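Local atomic coordinates of nicastrin (Dictyostelium purpureum, PDB entry 4R12), a protein that probably serves as an essential subunit of gamma-secretase, the complex that cleaves integral membrane proteins such as Notch receptors within the membrane. Residues Trp169-Asp174 with Leu582-Ile587; Ser44-Leu49 with Ser63-Ile68. One frame throughout, in Å; residues are numbered along the deposited sequence.

Interaction 1. Residues Trp169-Asp174 with Leu582-Ile587; sequences WGAELD and LKVFKI
Gly170 with Phe585 and Glu172 with Lys583 are the hydrogen-bonded pairs of an antiparallel ladder that joins the C-terminal strand to strand 169-174 of the small lobe. Four backbone bonds close the ladder; Gly170 N lies almost in line with the Phe585 carbonyl, C=O...N 176°, whereas Phe585 N sits 35° above the plane of the Gly170 carbonyl.

Ala171, Leu173, Leu582 and Val584 share one face with Trp169 and Lys586; the contact of Leu173 CD1 with Leu582 CD1 is 3.7 Å, and Ile154 of helix 148-160 packs on Val584. On the other face the Phe585 ring lies over the Gly170 backbone, its CE2 3.4 Å from Ala171 C.

Lys583 climbs beside Glu172. Its CB is 4.2 Å from Glu172 O; CG, anti to its own carbonyl carbon, carries the extended chain on toward Asp174. CD then comes within 4.2 Å of Asp174 OD2 and CE within 3.5 Å. NZ makes a salt bridge to the same oxygen at 3.4 Å, its hydrogen bond weak, with Glu172 OE2 beyond salt-bridge range at 4.1 Å.

At the ladder's other end, Lys586 CG lies 4.0 Å from the centroid of the six-membered Trp169 ring, 9° off its normal, a CH-pi contact.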
loop_
_atom_site.group_PDB
_atom_site.type_symbol
_atom_site.label_atom_id
_atom_site.label_comp_id
_atom_site.label_asym_id
_atom_site.label_seq_id
_atom_site.Cartn_x
_atom_site.Cartn_y
_atom_site.Cartn_z
ATOM N N TRP A 169 -26.029 26.562 8.049
ATOM C CA TRP A 169 -25.669 25.258 7.492
ATOM C C TRP A 169 -25.036 24.305 8.504
ATOM O O TRP A 169 -24.167 24.696 9.284
ATOM C CB TRP A 169 -24.709 25.440 6.318
ATOM C CG TRP A 169 -25.361 25.978 5.093
ATOM C CD1 TRP A 169 -25.419 27.286 4.697
ATOM C CD2 TRP A 169 -26.056 25.224 4.097
ATOM N NE1 TRP A 169 -26.106 27.388 3.511
ATOM C CE2 TRP A 169 -26.509 26.136 3.122
ATOM C CE3 TRP A 169 -26.343 23.864 3.935
ATOM C CZ2 TRP A 169 -27.231 25.731 1.999
ATOM C CZ3 TRP A 169 -27.058 23.464 2.819
ATOM C CH2 TRP A 169 -27.493 24.395 1.865
ATOM N N GLY A 170 -25.467 23.047 8.466
ATOM C CA GLY A 170 -24.912 22.014 9.327
ATOM C C GLY A 170 -24.684 20.718 8.571
ATOM O O GLY A 170 -25.032 20.616 7.395
ATOM N N ALA A 171 -24.099 19.728 9.243
ATOM C CA ALA A 171 -23.853 18.426 8.621
ATOM C C ALA A 171 -23.948 17.287 9.622
ATOM O O ALA A 171 -23.825 17.492 10.825
ATOM C CB ALA A 171 -22.484 18.401 7.944
ATOM N N GLU A 172 -24.176 16.082 9.107
ATOM C CA GLU A 172 -24.117 14.882 9.924
ATOM C C GLU A 172 -23.129 13.890 9.332
ATOM O O GLU A 172 -23.160 13.599 8.136
ATOM C CB GLU A 172 -25.500 14.230 10.066
ATOM C CG GLU A 172 -25.453 12.838 10.685
ATOM C CD GLU A 172 -26.832 12.260 10.948
ATOM O OE1 GLU A 172 -27.752 13.039 11.261
ATOM O OE2 GLU A 172 -26.996 11.027 10.841
ATOM N N LEU A 173 -22.256 13.376 10.192
ATOM C CA LEU A 173 -21.272 12.373 9.822
ATOM C C LEU A 173 -21.590 11.022 10.477
ATOM O O LEU A 173 -21.573 10.892 11.706
ATOM C CB LEU A 173 -19.858 12.836 10.226
ATOM C CG LEU A 173 -19.140 13.960 9.466
ATOM C CD1 LEU A 173 -19.891 15.289 9.512
ATOM C CD2 LEU A 173 -17.707 14.140 9.995
ATOM N N ASP A 174 -21.874 10.022 9.652
ATOM C CA ASP A 174 -22.123 8.656 10.107
ATOM C C ASP A 174 -20.943 7.748 9.779
ATOM O O ASP A 174 -20.651 7.499 8.605
ATOM C CB ASP A 174 -23.384 8.077 9.451
ATOM C CG ASP A 174 -24.605 8.930 9.676
ATOM O OD1 ASP A 174 -24.827 9.354 10.827
ATOM O OD2 ASP A 174 -25.346 9.175 8.701
ATOM N N LEU A 582 -22.150 11.028 4.740
ATOM C CA LEU A 582 -22.011 12.440 5.048
ATOM C C LEU A 582 -23.189 13.199 4.449
ATOM O O LEU A 582 -23.425 13.155 3.238
ATOM C CB LEU A 582 -20.676 12.974 4.512
ATOM C CG LEU A 582 -20.297 14.450 4.656
ATOM C CD1 LEU A 582 -20.834 15.072 5.929
ATOM C CD2 LEU A 582 -18.776 14.555 4.649
ATOM N N LYS A 583 -23.932 13.884 5.307
ATOM C CA LYS A 583 -25.120 14.598 4.881
ATOM C C LYS A 583 -25.028 16.054 5.300
ATOM O O LYS A 583 -24.553 16.361 6.394
ATOM C CB LYS A 583 -26.380 13.959 5.479
ATOM C CG LYS A 583 -26.459 12.445 5.305
ATOM C CD LYS A 583 -27.460 11.823 6.279
ATOM C CE LYS A 583 -27.457 10.303 6.174
ATOM N NZ LYS A 583 -28.324 9.666 7.209
ATOM N N VAL A 584 -25.480 16.947 4.426
ATOM C CA VAL A 584 -25.529 18.368 4.739
ATOM C C VAL A 584 -26.987 18.828 4.689
ATOM O O VAL A 584 -27.791 18.283 3.933
ATOM C CB VAL A 584 -24.633 19.185 3.776
ATOM C CG1 VAL A 584 -24.856 20.676 3.932
ATOM C CG2 VAL A 584 -23.171 18.856 4.036
ATOM N N PHE A 585 -27.325 19.803 5.526
ATOM C CA PHE A 585 -28.701 20.247 5.689
ATOM C C PHE A 585 -28.714 21.628 6.324
ATOM O O PHE A 585 -27.712 22.053 6.906
ATOM C CB PHE A 585 -29.472 19.253 6.555
ATOM C CG PHE A 585 -28.826 18.995 7.885
ATOM C CD1 PHE A 585 -29.127 19.785 8.982
ATOM C CD2 PHE A 585 -27.894 17.983 8.029
ATOM C CE1 PHE A 585 -28.521 19.564 10.203
ATOM C CE2 PHE A 585 -27.284 17.754 9.246
ATOM C CZ PHE A 585 -27.598 18.545 10.336
ATOM N N LYS A 586 -29.837 22.332 6.232
ATOM C CA LYS A 586 -29.950 23.606 6.935
ATOM C C LYS A 586 -30.575 23.389 8.305
ATOM O O LYS A 586 -31.522 22.619 8.452
ATOM C CB LYS A 586 -30.745 24.626 6.118
ATOM C CG LYS A 586 -29.842 25.623 5.395
ATOM C CD LYS A 586 -30.606 26.786 4.777
ATOM C CE LYS A 586 -29.639 27.848 4.255
ATOM N NZ LYS A 586 -30.335 28.937 3.511
ATOM N N ILE A 587 -30.017 24.053 9.312
ATOM C CA ILE A 587 -30.497 23.928 10.681
ATOM C C ILE A 587 -31.844 24.618 10.853
ATOM O O ILE A 587 -32.032 25.415 11.773
ATOM C CB ILE A 587 -29.471 24.513 11.670
ATOM C CG1 ILE A 587 -28.188 23.680 11.664
ATOM C CG2 ILE A 587 -30.060 24.583 13.070
ATOM C CD1 ILE A 587 -27.038 24.326 12.402
#

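Interaction 2. Residues Ser44-Leu49 with Ser63-Ile68; sequences SGILYL and SQQKDI
Ile46 and Ile68 form the parallel bridge between strand 43-50 and the start of strand 67-72, and the tight packing gathers around them. Ile46 N donates to Asp67 O at 2.9 Å and an N-H...O angle of 160°, though it stands 30° out of the carbonyl plane. The same oxygen also lies close to Ile46 CG2, 3.3 Å away, and accepts a weak hydrogen bond from Gln65 NE2. Farther along, Ile46 CG2 rests on Ile68 CG1 at 3.8 Å. Ile68 CG2, turned anti to its backbone N, reaches Tyr48 CB at 3.7 Å. The Tyr48 ring leads away from this contact, and its hydroxyl bonds to Ser55 O of the intervening helix 53-57.

Gln65 packs on the same Ile46 methyl from another direction and crosses the isoleucine obliquely. A bend at chi2 (117°) turns its amide across Ile46: CG is 3.6 Å from Ile46 CG2, while NE2 lies 3.7 Å from Ile46 CB.

Close packing thus runs from Gln65 to Ile68, and the looser side is that of Gln65 and Asp67, both partly exposed. The side chain of Asp67 meets residues 44-49 through its CB, 3.4 Å from Ser44 O, while its backbone oxygen is the acceptor described above. The loop residues before Gln65 stand clear of residues 44-49. This order, strand 43-50, helix 53-57 and parallel strand 67-72, is that of a beta-alpha-beta unit.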
loop_
_atom_site.group_PDB
_atom_site.type_symbol
_atom_site.label_atom_id
_atom_site.label_comp_id
_atom_site.label_asym_id
_atom_site.label_seq_id
_atom_site.Cartn_x
_atom_site.Cartn_y
_atom_site.Cartn_z
ATOM N N SER A 44 -23.654 15.178 14.467
ATOM C CA SER A 44 -24.137 16.321 13.708
ATOM C C SER A 44 -23.819 17.618 14.437
ATOM O O SER A 44 -23.557 17.609 15.631
ATOM C CB SER A 44 -25.644 16.205 13.456
ATOM O OG SER A 44 -26.355 16.160 14.683
ATOM N N GLY A 45 -23.826 18.727 13.705
ATOM C CA GLY A 45 -23.521 20.019 14.287
ATOM C C GLY A 45 -23.500 21.135 13.262
ATOM O O GLY A 45 -23.658 20.901 12.060
ATOM N N ILE A 46 -23.309 22.356 13.748
ATOM C CA ILE A 46 -23.193 23.525 12.887
ATOM C C ILE A 46 -21.808 23.538 12.212
ATOM O O ILE A 46 -20.792 23.260 12.855
ATOM C CB ILE A 46 -23.424 24.827 13.696
ATOM C CG1 ILE A 46 -23.501 26.047 12.780
ATOM C CG2 ILE A 46 -22.350 25.012 14.757
ATOM C CD1 ILE A 46 -24.800 26.163 12.036
ATOM N N LEU A 47 -21.770 23.832 10.916
ATOM C CA LEU A 47 -20.496 23.913 10.207
ATOM C C LEU A 47 -19.732 25.171 10.612
ATOM O O LEU A 47 -20.275 26.273 10.575
ATOM C CB LEU A 47 -20.715 23.895 8.694
ATOM C CG LEU A 47 -21.301 22.620 8.084
ATOM C CD1 LEU A 47 -21.481 22.788 6.594
ATOM C CD2 LEU A 47 -20.417 21.422 8.388
ATOM N N TYR A 48 -18.481 24.998 11.024
ATOM C CA TYR A 48 -17.617 26.128 11.353
ATOM C C TYR A 48 -16.297 25.984 10.603
ATOM O O TYR A 48 -15.592 24.993 10.779
ATOM C CB TYR A 48 -17.361 26.214 12.859
ATOM C CG TYR A 48 -16.410 27.329 13.249
ATOM C CD1 TYR A 48 -15.030 27.141 13.220
ATOM C CD2 TYR A 48 -16.890 28.574 13.641
ATOM C CE1 TYR A 48 -14.160 28.155 13.570
ATOM C CE2 TYR A 48 -16.025 29.596 13.993
ATOM C CZ TYR A 48 -14.662 29.381 13.954
ATOM O OH TYR A 48 -13.800 30.394 14.303
ATOM N N LEU A 49 -15.960 26.985 9.789
ATOM C CA LEU A 49 -14.785 26.915 8.913
ATOM C C LEU A 49 -13.525 27.524 9.515
ATOM O O LEU A 49 -13.512 28.684 9.921
ATOM C CB LEU A 49 -15.086 27.607 7.582
ATOM C CG LEU A 49 -13.904 27.777 6.623
ATOM C CD1 LEU A 49 -13.427 26.426 6.097
ATOM C CD2 LEU A 49 -14.288 28.696 5.485
ATOM N N SER A 63 -19.387 30.295 20.893
ATOM C CA SER A 63 -20.385 29.496 21.606
ATOM C C SER A 63 -21.827 29.781 21.172
ATOM O O SER A 63 -22.752 29.681 21.974
ATOM C CB SER A 63 -20.247 29.707 23.118
ATOM O OG SER A 63 -19.941 31.055 23.425
ATOM N N GLN A 64 -22.005 30.116 19.896
ATOM C CA GLN A 64 -23.333 30.300 19.309
ATOM C C GLN A 64 -24.107 28.978 19.325
ATOM O O GLN A 64 -25.337 28.944 19.239
ATOM C CB GLN A 64 -23.199 30.848 17.879
ATOM C CG GLN A 64 -24.405 30.653 16.953
ATOM C CD GLN A 64 -24.129 31.136 15.541
ATOM O OE1 GLN A 64 -23.277 32.000 15.329
ATOM N NE2 GLN A 64 -24.841 30.578 14.568
ATOM N N GLN A 65 -23.367 27.889 19.469
ATOM C CA GLN A 65 -23.934 26.558 19.380
ATOM C C GLN A 65 -23.155 25.570 20.240
ATOM O O GLN A 65 -21.951 25.732 20.453
ATOM C CB GLN A 65 -23.938 26.102 17.922
ATOM C CG GLN A 65 -24.384 24.670 17.703
ATOM C CD GLN A 65 -25.638 24.597 16.880
ATOM O OE1 GLN A 65 -26.420 25.547 16.850
ATOM N NE2 GLN A 65 -25.839 23.476 16.194
ATOM N N LYS A 66 -23.848 24.555 20.743
ATOM C CA LYS A 66 -23.179 23.433 21.378
ATOM C C LYS A 66 -22.458 22.595 20.311
ATOM O O LYS A 66 -21.234 22.597 20.226
ATOM C CB LYS A 66 -24.182 22.578 22.163
ATOM C CG LYS A 66 -23.581 21.329 22.802
ATOM C CD LYS A 66 -24.657 20.403 23.369
ATOM C CE LYS A 66 -25.247 20.942 24.668
ATOM N NZ LYS A 66 -24.260 20.939 25.792
ATOM N N ASP A 67 -23.224 21.908 19.475
ATOM C CA ASP A 67 -22.655 20.919 18.567
ATOM C C ASP A 67 -22.024 21.550 17.320
ATOM O O ASP A 67 -22.707 22.201 16.532
ATOM C CB ASP A 67 -23.734 19.909 18.167
ATOM C CG ASP A 67 -24.369 19.227 19.379
ATOM O OD1 ASP A 67 -23.652 19.029 20.388
ATOM O OD2 ASP A 67 -25.578 18.897 19.324
ATOM N N ILE A 68 -20.720 21.346 17.147
ATOM C CA ILE A 68 -19.993 21.944 16.027
ATOM C C ILE A 68 -19.267 20.905 15.166
ATOM O O ILE A 68 -18.531 20.073 15.696
ATOM C CB ILE A 68 -18.957 22.973 16.537
ATOM C CG1 ILE A 68 -19.651 24.082 17.336
ATOM C CG2 ILE A 68 -18.149 23.556 15.375
ATOM C CD1 ILE A 68 -18.694 25.022 18.049
#

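In the fold
Both interactions belong to one stretch of sheet in the small lobe, their centres about 11 Å apart and 32 and 36 Å from the centre of the chain. Across it the strands run 581-586, 169-174, 43-50, 67-72, the first two pairs antiparallel, the last parallel. Probable backbone hydrogen bonds from Leu47 N to Trp169 O (3.0 Å) and from Ala171 N to Gly45 O (3.1 Å) join the two contacts, and helix 148-160 packs on Trp169 and Val584 of interaction 1 and on Leu47 and Leu49 of strand 43-50. Interaction 2 is local in sequence and closes before interaction 1 opens. Interaction 1 spans more than 400 residues, returning the modelled C-terminus to the small lobe.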